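Local coordinates for extracellular solute-binding protein, family 5 (PDB 6WM6) that binds EDTA and other aminopolycarboxylates in the periplasm, probably handing them to an ABC transporter for uptake, at residues A[267-277]-A[532-543]; A[216-224]-A[235-243]. All coordinates share one frame; numbering follows the deposited sequence.

Interaction 1: A[267-277]-A[532-543]; sequences LENGEVDVIYP and TALIYKEAILNL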
loop_
_atom_site.group_PDB
_atom_site.type_symbol
_atom_site.label_atom_id
_atom_site.label_comp_id
_atom_site.label_asym_id
_atom_site.label_seq_id
_atom_site.Cartn_x
_atom_site.Cartn_y
_atom_site.Cartn_z
ATOM N N LEU A 267 -21.755 10.053 6.357
ATOM C CA LEU A 267 -21.583 11.152 5.409
ATOM C C LEU A 267 -22.926 11.820 5.119
ATOM O O LEU A 267 -23.033 13.057 5.131
ATOM C CB LEU A 267 -20.918 10.613 4.134
ATOM C CG LEU A 267 -20.675 11.608 3.027
ATOM C CD1 LEU A 267 -19.648 12.650 3.368
ATOM C CD2 LEU A 267 -20.236 10.838 1.751
ATOM N N GLU A 268 -23.954 11.015 4.852
ATOM C CA GLU A 268 -25.276 11.564 4.568
ATOM C C GLU A 268 -25.820 12.353 5.751
ATOM O O GLU A 268 -26.477 13.389 5.564
ATOM C CB GLU A 268 -26.231 10.430 4.205
ATOM C CG GLU A 268 -27.635 10.906 3.840
ATOM C CD GLU A 268 -28.542 9.780 3.378
ATOM O OE1 GLU A 268 -28.095 8.612 3.373
ATOM O OE2 GLU A 268 -29.706 10.071 3.021
ATOM N N ASN A 269 -25.531 11.905 6.976
ATOM C CA ASN A 269 -26.033 12.561 8.176
ATOM C C ASN A 269 -25.223 13.784 8.581
ATOM O O ASN A 269 -25.583 14.451 9.557
ATOM C CB ASN A 269 -26.026 11.584 9.360
ATOM C CG ASN A 269 -27.009 10.448 9.190
ATOM O OD1 ASN A 269 -27.988 10.559 8.452
ATOM N ND2 ASN A 269 -26.755 9.343 9.883
ATOM N N GLY A 270 -24.112 14.080 7.897
ATOM C CA GLY A 270 -23.289 15.211 8.249
ATOM C C GLY A 270 -22.287 14.974 9.354
ATOM O O GLY A 270 -21.594 15.923 9.748
ATOM N N GLU A 271 -22.171 13.739 9.850
ATOM C CA GLU A 271 -21.228 13.428 10.916
ATOM C C GLU A 271 -19.791 13.458 10.413
ATOM O O GLU A 271 -18.857 13.732 11.177
ATOM C CB GLU A 271 -21.549 12.041 11.470
ATOM C CG GLU A 271 -20.666 11.566 12.605
ATOM C CD GLU A 271 -21.137 10.238 13.186
ATOM O OE1 GLU A 271 -22.255 9.799 12.834
ATOM O OE2 GLU A 271 -20.392 9.638 13.987
ATOM N N VAL A 272 -19.597 13.138 9.136
ATOM C CA VAL A 272 -18.304 13.270 8.483
ATOM C C VAL A 272 -18.568 13.906 7.130
ATOM O O VAL A 272 -19.696 13.896 6.616
ATOM C CB VAL A 272 -17.582 11.921 8.309
ATOM C CG1 VAL A 272 -17.388 11.221 9.645
ATOM C CG2 VAL A 272 -18.325 11.023 7.328
ATOM N N ASP A 273 -17.505 14.464 6.545
ATOM C CA ASP A 273 -17.573 15.088 5.235
ATOM C C ASP A 273 -16.833 14.329 4.141
ATOM O O ASP A 273 -17.000 14.672 2.959
ATOM C CB ASP A 273 -16.989 16.502 5.312
ATOM C CG ASP A 273 -17.578 17.315 6.433
ATOM O OD1 ASP A 273 -18.800 17.489 6.440
ATOM O OD2 ASP A 273 -16.823 17.766 7.303
ATOM N N VAL A 274 -16.015 13.346 4.505
ATOM C CA VAL A 274 -15.196 12.584 3.568
ATOM C C VAL A 274 -15.112 11.159 4.097
ATOM O O VAL A 274 -14.870 10.952 5.294
ATOM C CB VAL A 274 -13.760 13.115 3.472
ATOM C CG1 VAL A 274 -12.981 12.381 2.363
ATOM C CG2 VAL A 274 -13.744 14.611 3.254
ATOM N N ILE A 275 -15.264 10.191 3.204
ATOM C CA ILE A 275 -15.017 8.786 3.514
ATOM C C ILE A 275 -14.149 8.204 2.404
ATOM O O ILE A 275 -14.189 8.665 1.256
ATOM C CB ILE A 275 -16.311 7.987 3.720
ATOM C CG1 ILE A 275 -17.117 7.862 2.426
ATOM C CG2 ILE A 275 -17.165 8.646 4.812
ATOM C CD1 ILE A 275 -18.311 6.941 2.538
ATOM N N TYR A 276 -13.396 7.157 2.737
ATOM C CA TYR A 276 -12.481 6.491 1.787
ATOM C C TYR A 276 -12.509 4.988 2.045
ATOM O O TYR A 276 -11.490 4.371 2.377
ATOM C CB TYR A 276 -11.074 7.069 1.933
ATOM C CG TYR A 276 -10.099 6.776 0.805
ATOM C CD1 TYR A 276 -10.376 7.146 -0.488
ATOM C CD2 TYR A 276 -8.867 6.188 1.060
ATOM C CE1 TYR A 276 -9.451 6.952 -1.524
ATOM C CE2 TYR A 276 -7.952 5.961 0.040
ATOM C CZ TYR A 276 -8.265 6.331 -1.234
ATOM O OH TYR A 276 -7.344 6.135 -2.239
ATOM N N PRO A 277 -13.667 4.363 1.880
ATOM C CA PRO A 277 -13.783 2.938 2.225
ATOM C C PRO A 277 -13.022 2.059 1.252
ATOM O O PRO A 277 -12.865 2.377 0.068
ATOM C CB PRO A 277 -15.289 2.673 2.128
ATOM C CG PRO A 277 -15.778 3.675 1.126
ATOM C CD PRO A 277 -14.948 4.927 1.422
ATOM N N THR A 532 -10.516 2.180 -5.656
ATOM C CA THR A 532 -10.646 3.127 -4.570
ATOM C C THR A 532 -12.046 3.754 -4.596
ATOM O O THR A 532 -12.781 3.675 -5.583
ATOM C CB THR A 532 -9.636 4.263 -4.699
ATOM O OG1 THR A 532 -9.998 5.037 -5.855
ATOM C CG2 THR A 532 -8.214 3.772 -4.845
ATOM N N ALA A 533 -12.416 4.396 -3.495
ATOM C CA ALA A 533 -13.657 5.167 -3.472
ATOM C C ALA A 533 -13.488 6.314 -2.485
ATOM O O ALA A 533 -13.517 6.105 -1.268
ATOM C CB ALA A 533 -14.840 4.282 -3.084
ATOM N N LEU A 534 -13.347 7.517 -3.005
ATOM C CA LEU A 534 -13.325 8.745 -2.209
ATOM C C LEU A 534 -14.669 9.417 -2.407
ATOM O O LEU A 534 -15.008 9.818 -3.513
ATOM C CB LEU A 534 -12.200 9.652 -2.690
ATOM C CG LEU A 534 -11.981 10.944 -1.927
ATOM C CD1 LEU A 534 -11.509 10.700 -0.508
ATOM C CD2 LEU A 534 -10.984 11.814 -2.707
ATOM N N ILE A 535 -15.457 9.502 -1.338
ATOM C CA ILE A 535 -16.836 9.979 -1.393
ATOM C C ILE A 535 -16.929 11.123 -0.396
ATOM O O ILE A 535 -16.541 10.960 0.774
ATOM C CB ILE A 535 -17.827 8.856 -1.055
ATOM C CG1 ILE A 535 -17.547 7.599 -1.891
ATOM C CG2 ILE A 535 -19.280 9.334 -1.304
ATOM C CD1 ILE A 535 -18.361 6.370 -1.485
ATOM N N TYR A 536 -17.409 12.283 -0.844
ATOM C CA TYR A 536 -17.157 13.495 -0.068
ATOM C C TYR A 536 -18.128 14.605 -0.422
ATOM O O TYR A 536 -18.773 14.586 -1.463
ATOM C CB TYR A 536 -15.711 13.993 -0.295
ATOM C CG TYR A 536 -15.437 14.309 -1.755
ATOM C CD1 TYR A 536 -15.142 13.287 -2.654
ATOM C CD2 TYR A 536 -15.492 15.606 -2.249
ATOM C CE1 TYR A 536 -14.931 13.560 -4.000
ATOM C CE2 TYR A 536 -15.274 15.887 -3.577
ATOM C CZ TYR A 536 -14.991 14.855 -4.448
ATOM O OH TYR A 536 -14.783 15.086 -5.791
ATOM N N LYS A 537 -18.178 15.611 0.447
ATOM C CA LYS A 537 -18.929 16.823 0.170
ATOM C C LYS A 537 -18.135 17.720 -0.774
ATOM O O LYS A 537 -16.991 18.090 -0.477
ATOM C CB LYS A 537 -19.221 17.525 1.497
ATOM C CG LYS A 537 -20.220 16.768 2.365
ATOM C CD LYS A 537 -21.627 16.793 1.766
ATOM C CE LYS A 537 -22.632 15.946 2.549
ATOM N NZ LYS A 537 -23.063 16.613 3.802
ATOM N N GLU A 538 -18.759 18.089 -1.898
ATOM C CA GLU A 538 -18.074 18.792 -2.975
ATOM C C GLU A 538 -17.692 20.217 -2.630
ATOM O O GLU A 538 -16.901 20.826 -3.349
ATOM C CB GLU A 538 -18.925 18.746 -4.243
ATOM C CG GLU A 538 -20.183 19.567 -4.159
ATOM C CD GLU A 538 -21.182 19.237 -5.263
ATOM O OE1 GLU A 538 -20.831 18.444 -6.164
ATOM O OE2 GLU A 538 -22.309 19.760 -5.216
ATOM N N ALA A 539 -18.162 20.756 -1.502
ATOM C CA ALA A 539 -17.620 22.014 -1.019
ATOM C C ALA A 539 -16.131 21.957 -0.741
ATOM O O ALA A 539 -15.482 23.003 -0.677
ATOM C CB ALA A 539 -18.342 22.439 0.267
ATOM N N ILE A 540 -15.578 20.774 -0.515
ATOM C CA ILE A 540 -14.155 20.646 -0.211
ATOM C C ILE A 540 -13.348 20.656 -1.503
ATOM O O ILE A 540 -13.544 19.791 -2.365
ATOM C CB ILE A 540 -13.871 19.373 0.593
ATOM C CG1 ILE A 540 -14.722 19.311 1.859
ATOM C CG2 ILE A 540 -12.391 19.340 0.970
ATOM C CD1 ILE A 540 -14.759 17.912 2.450
ATOM N N LEU A 541 -12.439 21.607 -1.617
ATOM C CA LEU A 541 -11.571 21.774 -2.775
ATOM C C LEU A 541 -10.185 21.227 -2.484
ATOM O O LEU A 541 -9.734 21.197 -1.342
ATOM C CB LEU A 541 -11.446 23.255 -3.127
ATOM C CG LEU A 541 -12.757 23.990 -3.441
ATOM C CD1 LEU A 541 -12.465 25.460 -3.743
ATOM C CD2 LEU A 541 -13.500 23.323 -4.572
ATOM N N ASN A 542 -9.513 20.796 -3.546
ATOM C CA ASN A 542 -8.165 20.226 -3.572
ATOM C C ASN A 542 -8.109 18.870 -2.914
ATOM O O ASN A 542 -7.019 18.363 -2.629
ATOM C CB ASN A 542 -7.110 21.191 -3.040
ATOM C CG ASN A 542 -7.086 22.475 -3.828
ATOM O OD1 ASN A 542 -7.110 22.446 -5.051
ATOM N ND2 ASN A 542 -7.093 23.585 -3.135
ATOM N N LEU A 543 -9.248 18.250 -2.686
ATOM C CA LEU A 543 -9.353 16.889 -2.184
ATOM C C LEU A 543 -9.497 15.961 -3.377
ATOM O O LEU A 543 -10.479 16.057 -4.144
ATOM C CB LEU A 543 -10.568 16.794 -1.256
ATOM C CG LEU A 543 -10.927 15.379 -0.791
ATOM C CD1 LEU A 543 -9.846 14.736 0.048
ATOM C CD2 LEU A 543 -12.263 15.435 -0.033
HETATM O O HOH W 1 -25.659 15.667 4.178
HETATM O O HOH W 2 -21.084 16.131 5.709
HETATM O O HOH W 3 -10.820 3.797 -1.050
#
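The carbonyl oxygen of Asp-273 is gripped by two consecutive residues of the facing strand: the backbone N of Lys-537 donates to it at 2.9 Å, and CA of Tyr-536 adds a weaker C-H contact at 3.3 Å from the same oxygen. Ile-275 and Ile-535 then exchange a reciprocal pair of backbone bonds; N of Ile-535 reaches O of Ile-275 almost straight, with an N-H...O angle of 175°. This is an antiparallel pairing, with Ile-275 opposite Ile-535 as the hydrogen-bonded pair and Val-274 opposite Tyr-536 as the non-hydrogen-bonded one. Leu-534 and Tyr-536 bond on to strand 296-299, so the pairing joins strand 274-275 to the mixed sheet of 296-299 and 524-537 in this solute-binding protein fold, with backbone bonding from Val-274 on to Ala-53 of strand 49-54.

On the face shared with Tyr-536, Val-274 makes most of the side-chain contacts. Its CG1 meets CD1 of Leu-534 at 3.6 Å, and its CG2 meets CD1 of Ile-540 at 3.5 Å; the tip of Leu-543 comes in against both methyls. On the face of Ile-275 and Ile-535, CD2 of Leu-267 presses on CG2 of Ile-535, bringing in the end of helix 263-268. That helix closes in a Schellman motif at Gly-270. The ammonium of Lys-537, its chain bent at chi2 (-69°) and chi4 (76°), returns toward this helix end and donates to two waters, one bound to O of Glu-268, the other lying beside O of Val-272 and OD1 of Asp-273. OD2 of Asp-273 turns to N of Thr-51. At the far end the Tyr-276 hydroxyl bonds to Asp-545, and a water shared by O of Pro-277 and N of Ala-533 sits over the centre of the tyrosine ring.

Interaction 2: A[216-224]-A[235-243]; sequences AWSGGPYMV and LVPNPKWYG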
loop_
_atom_site.group_PDB
_atom_site.type_symbol
_atom_site.label_atom_id
_atom_site.label_comp_id
_atom_site.label_asym_id
_atom_site.label_seq_id
_atom_site.Cartn_x
_atom_site.Cartn_y
_atom_site.Cartn_z
ATOM N N ALA A 216 2.577 15.930 20.161
ATOM C CA ALA A 216 2.363 17.341 20.453
ATOM C C ALA A 216 3.054 18.251 19.444
ATOM O O ALA A 216 2.758 19.448 19.393
ATOM C CB ALA A 216 2.863 17.667 21.863
ATOM N N TRP A 217 3.916 17.692 18.612
ATOM C CA TRP A 217 4.758 18.411 17.668
ATOM C C TRP A 217 4.218 18.254 16.251
ATOM O O TRP A 217 3.363 17.419 15.964
ATOM C CB TRP A 217 6.183 17.812 17.740
ATOM C CG TRP A 217 6.157 16.306 17.645
ATOM C CD1 TRP A 217 6.172 15.429 18.697
ATOM C CD2 TRP A 217 6.048 15.511 16.463
ATOM N NE1 TRP A 217 6.085 14.143 18.235
ATOM C CE2 TRP A 217 6.017 14.155 16.869
ATOM C CE3 TRP A 217 6.001 15.804 15.097
ATOM C CZ2 TRP A 217 5.919 13.103 15.948
ATOM C CZ3 TRP A 217 5.902 14.740 14.183
ATOM C CH2 TRP A 217 5.868 13.420 14.626
ATOM N N SER A 218 4.757 19.077 15.353
ATOM C CA SER A 218 4.442 18.953 13.943
ATOM C C SER A 218 5.536 19.583 13.105
ATOM O O SER A 218 6.161 20.561 13.514
ATOM C CB SER A 218 3.119 19.668 13.627
ATOM O OG SER A 218 2.903 19.667 12.230
ATOM N N GLY A 219 5.753 19.018 11.914
ATOM C CA GLY A 219 6.550 19.649 10.880
ATOM C C GLY A 219 5.748 19.891 9.618
ATOM O O GLY A 219 6.314 20.043 8.522
ATOM N N GLY A 220 4.419 19.894 9.763
ATOM C CA GLY A 220 3.506 20.017 8.640
ATOM C C GLY A 220 2.492 21.116 8.849
ATOM O O GLY A 220 2.594 21.922 9.783
ATOM N N PRO A 221 1.455 21.142 8.013
ATOM C CA PRO A 221 0.489 22.254 8.063
ATOM C C PRO A 221 -0.429 22.217 9.267
ATOM O O PRO A 221 -0.950 23.272 9.644
ATOM C CB PRO A 221 -0.292 22.104 6.737
ATOM C CG PRO A 221 -0.118 20.650 6.375
ATOM C CD PRO A 221 1.293 20.322 6.795
ATOM N N TYR A 222 -0.630 21.044 9.867
ATOM C CA TYR A 222 -1.547 20.867 10.986
ATOM C C TYR A 222 -0.816 20.232 12.169
ATOM O O TYR A 222 0.289 19.701 12.019
ATOM C CB TYR A 222 -2.766 20.015 10.554
ATOM C CG TYR A 222 -3.701 20.767 9.612
ATOM C CD1 TYR A 222 -4.647 21.638 10.097
ATOM C CD2 TYR A 222 -3.614 20.593 8.244
ATOM C CE1 TYR A 222 -5.474 22.339 9.261
ATOM C CE2 TYR A 222 -4.453 21.278 7.383
ATOM C CZ TYR A 222 -5.375 22.155 7.903
ATOM O OH TYR A 222 -6.215 22.887 7.077
ATOM N N MET A 223 -1.436 20.306 13.340
ATOM C CA MET A 223 -0.908 19.670 14.538
ATOM C C MET A 223 -2.074 19.198 15.384
ATOM O O MET A 223 -3.159 19.756 15.302
ATOM C CB MET A 223 -0.002 20.642 15.304
ATOM C CG MET A 223 -0.716 21.839 15.920
ATOM S SD MET A 223 0.449 23.121 16.447
ATOM C CE MET A 223 1.574 22.222 17.497
ATOM N N VAL A 224 -1.840 18.186 16.212
ATOM C CA VAL A 224 -2.920 17.614 17.014
ATOM C C VAL A 224 -3.268 18.540 18.171
ATOM O O VAL A 224 -2.396 18.928 18.972
ATOM C CB VAL A 224 -2.538 16.212 17.507
ATOM C CG1 VAL A 224 -3.673 15.630 18.384
ATOM C CG2 VAL A 224 -2.264 15.296 16.354
ATOM N N LEU A 235 -7.211 18.101 14.718
ATOM C CA LEU A 235 -6.027 18.872 14.358
ATOM C C LEU A 235 -6.385 20.328 14.096
ATOM O O LEU A 235 -7.507 20.648 13.673
ATOM C CB LEU A 235 -5.349 18.313 13.109
ATOM C CG LEU A 235 -4.822 16.887 13.200
ATOM C CD1 LEU A 235 -5.877 15.864 13.035
ATOM C CD2 LEU A 235 -3.739 16.674 12.136
ATOM N N VAL A 236 -5.429 21.211 14.350
ATOM C CA VAL A 236 -5.557 22.646 14.112
ATOM C C VAL A 236 -4.328 23.089 13.338
ATOM O O VAL A 236 -3.323 22.366 13.288
ATOM C CB VAL A 236 -5.675 23.434 15.449
ATOM C CG1 VAL A 236 -6.978 23.055 16.156
ATOM C CG2 VAL A 236 -4.452 23.166 16.339
ATOM N N PRO A 237 -4.363 24.281 12.744
ATOM C CA PRO A 237 -3.172 24.763 12.022
ATOM C C PRO A 237 -1.941 24.786 12.913
ATOM O O PRO A 237 -2.007 25.117 14.100
ATOM C CB PRO A 237 -3.547 26.177 11.595
ATOM C CG PRO A 237 -5.046 26.134 11.502
ATOM C CD PRO A 237 -5.502 25.223 12.607
ATOM N N ASN A 238 -0.819 24.437 12.321
ATOM C CA ASN A 238 0.497 24.669 12.907
ATOM C C ASN A 238 0.877 26.118 12.622
ATOM O O ASN A 238 1.117 26.465 11.458
ATOM C CB ASN A 238 1.476 23.682 12.279
ATOM C CG ASN A 238 2.917 23.960 12.642
ATOM O OD1 ASN A 238 3.220 24.849 13.471
ATOM N ND2 ASN A 238 3.816 23.195 12.053
ATOM N N PRO A 239 0.931 26.986 13.645
ATOM C CA PRO A 239 1.223 28.396 13.393
ATOM C C PRO A 239 2.588 28.652 12.794
ATOM O O PRO A 239 2.814 29.743 12.247
ATOM C CB PRO A 239 1.124 29.048 14.782
ATOM C CG PRO A 239 0.532 28.050 15.680
ATOM C CD PRO A 239 0.659 26.689 15.058
ATOM N N LYS A 240 3.505 27.692 12.888
ATOM C CA LYS A 240 4.837 27.821 12.321
ATOM C C LYS A 240 4.990 27.040 11.009
ATOM O O LYS A 240 6.110 26.826 10.545
ATOM C CB LYS A 240 5.893 27.401 13.334
ATOM C CG LYS A 240 5.934 28.282 14.579
ATOM C CD LYS A 240 7.213 28.047 15.369
ATOM C CE LYS A 240 7.244 28.813 16.688
ATOM N NZ LYS A 240 7.203 30.284 16.485
ATOM N N TRP A 241 3.886 26.623 10.386
ATOM C CA TRP A 241 3.991 26.005 9.076
ATOM C C TRP A 241 4.724 26.929 8.106
ATOM O O TRP A 241 4.425 28.122 8.007
ATOM C CB TRP A 241 2.584 25.679 8.550
ATOM C CG TRP A 241 2.504 25.216 7.119
ATOM C CD1 TRP A 241 1.706 25.753 6.151
ATOM C CD2 TRP A 241 3.208 24.123 6.496
ATOM N NE1 TRP A 241 1.864 25.072 4.981
ATOM C CE2 TRP A 241 2.769 24.053 5.153
ATOM C CE3 TRP A 241 4.161 23.181 6.939
ATOM C CZ2 TRP A 241 3.261 23.110 4.251
ATOM C CZ3 TRP A 241 4.652 22.258 6.030
ATOM C CH2 TRP A 241 4.192 22.225 4.708
ATOM N N TYR A 242 5.645 26.341 7.342
ATOM C CA TYR A 242 6.618 27.063 6.526
ATOM C C TYR A 242 6.406 26.835 5.036
ATOM O O TYR A 242 7.205 27.306 4.215
ATOM C CB TYR A 242 8.037 26.620 6.909
ATOM C CG TYR A 242 8.155 25.111 6.954
ATOM C CD1 TYR A 242 8.447 24.385 5.813
ATOM C CD2 TYR A 242 7.898 24.396 8.126
ATOM C CE1 TYR A 242 8.504 23.024 5.823
ATOM C CE2 TYR A 242 7.940 23.020 8.146
ATOM C CZ TYR A 242 8.239 22.323 6.979
ATOM O OH TYR A 242 8.284 20.960 6.953
ATOM N N GLY A 243 5.347 26.132 4.671
ATOM C CA GLY A 243 5.122 25.809 3.277
ATOM C C GLY A 243 4.433 26.907 2.504
ATOM O O GLY A 243 3.909 27.870 3.067
#
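Asn-238 reaches from just beyond strand 232-237 into the turn that precedes strand 222-228. Its CB rests 3.3 Å from O of Gly-220, and CG, anti to the backbone N (chi1 171°), brings the amide to the same carbonyl oxygen. At the tip the two amide atoms part company: ND2 donates to O of Gly-220 at 2.9 Å, in the carbonyl plane, while OD1 accepts from N of Lys-240 to form an Asx turn. The backbone N of Asn-238 bonds to O of Pro-221, approaching from above the carbonyl plane.

With the hydroxyl of Tyr-242 donating to O of Gly-219 at 2.7 Å, three successive carbonyls are each taken by a donor from 235-243. Within the first segment, Ser-218 OG accepts from N of Gly-220 in an ST turn and donates to O of Tyr-222, so that one hydroxyl ties the two together.

The indole of Trp-241 lies against the same bend. CA of Pro-221 sits over the five-membered ring, 3.8 Å from its centroid, a CH-pi contact, and N of Gly-243 covers the opposite face; NE1 bonds to O of Lys-245. One step inside the Tyr-222 and Pro-237 pair of the beta hairpin, Met-223 and Val-236 form the antiparallel hydrogen-bonded pair, N of Met-223 lying 2.8 Å from O of Val-236. SD of Met-223 touches CD of Pro-239 at 3.8 Å, the two side chains crossing at about a right angle. Past the last strand pair one backbone N-H and then two side-chain donors serve successive carbonyls, so hydrogen bonding between the segments continues after the strand geometry has ended.

Interactions 1 and 2 show how the same kind of antiparallel pairing serves two settings. Interaction 1 is buried and joins residues more than 250 positions apart; interaction 2 is only partly buried and continues a local hairpin. Their centres lie 23 Å apart and their nearest atoms about 9 Å, without touching. Strand 49-54 links them: it borders interaction 1 and forms one edge of the sheet whose other edge, 222-228, belongs to interaction 2. Each has three backbone bonds; to these, 267-277 with 532-543 adds mainly aliphatic branches and waters at its margins, 216-224 with 235-243 two side-chain bonds to carbonyls and an indole face.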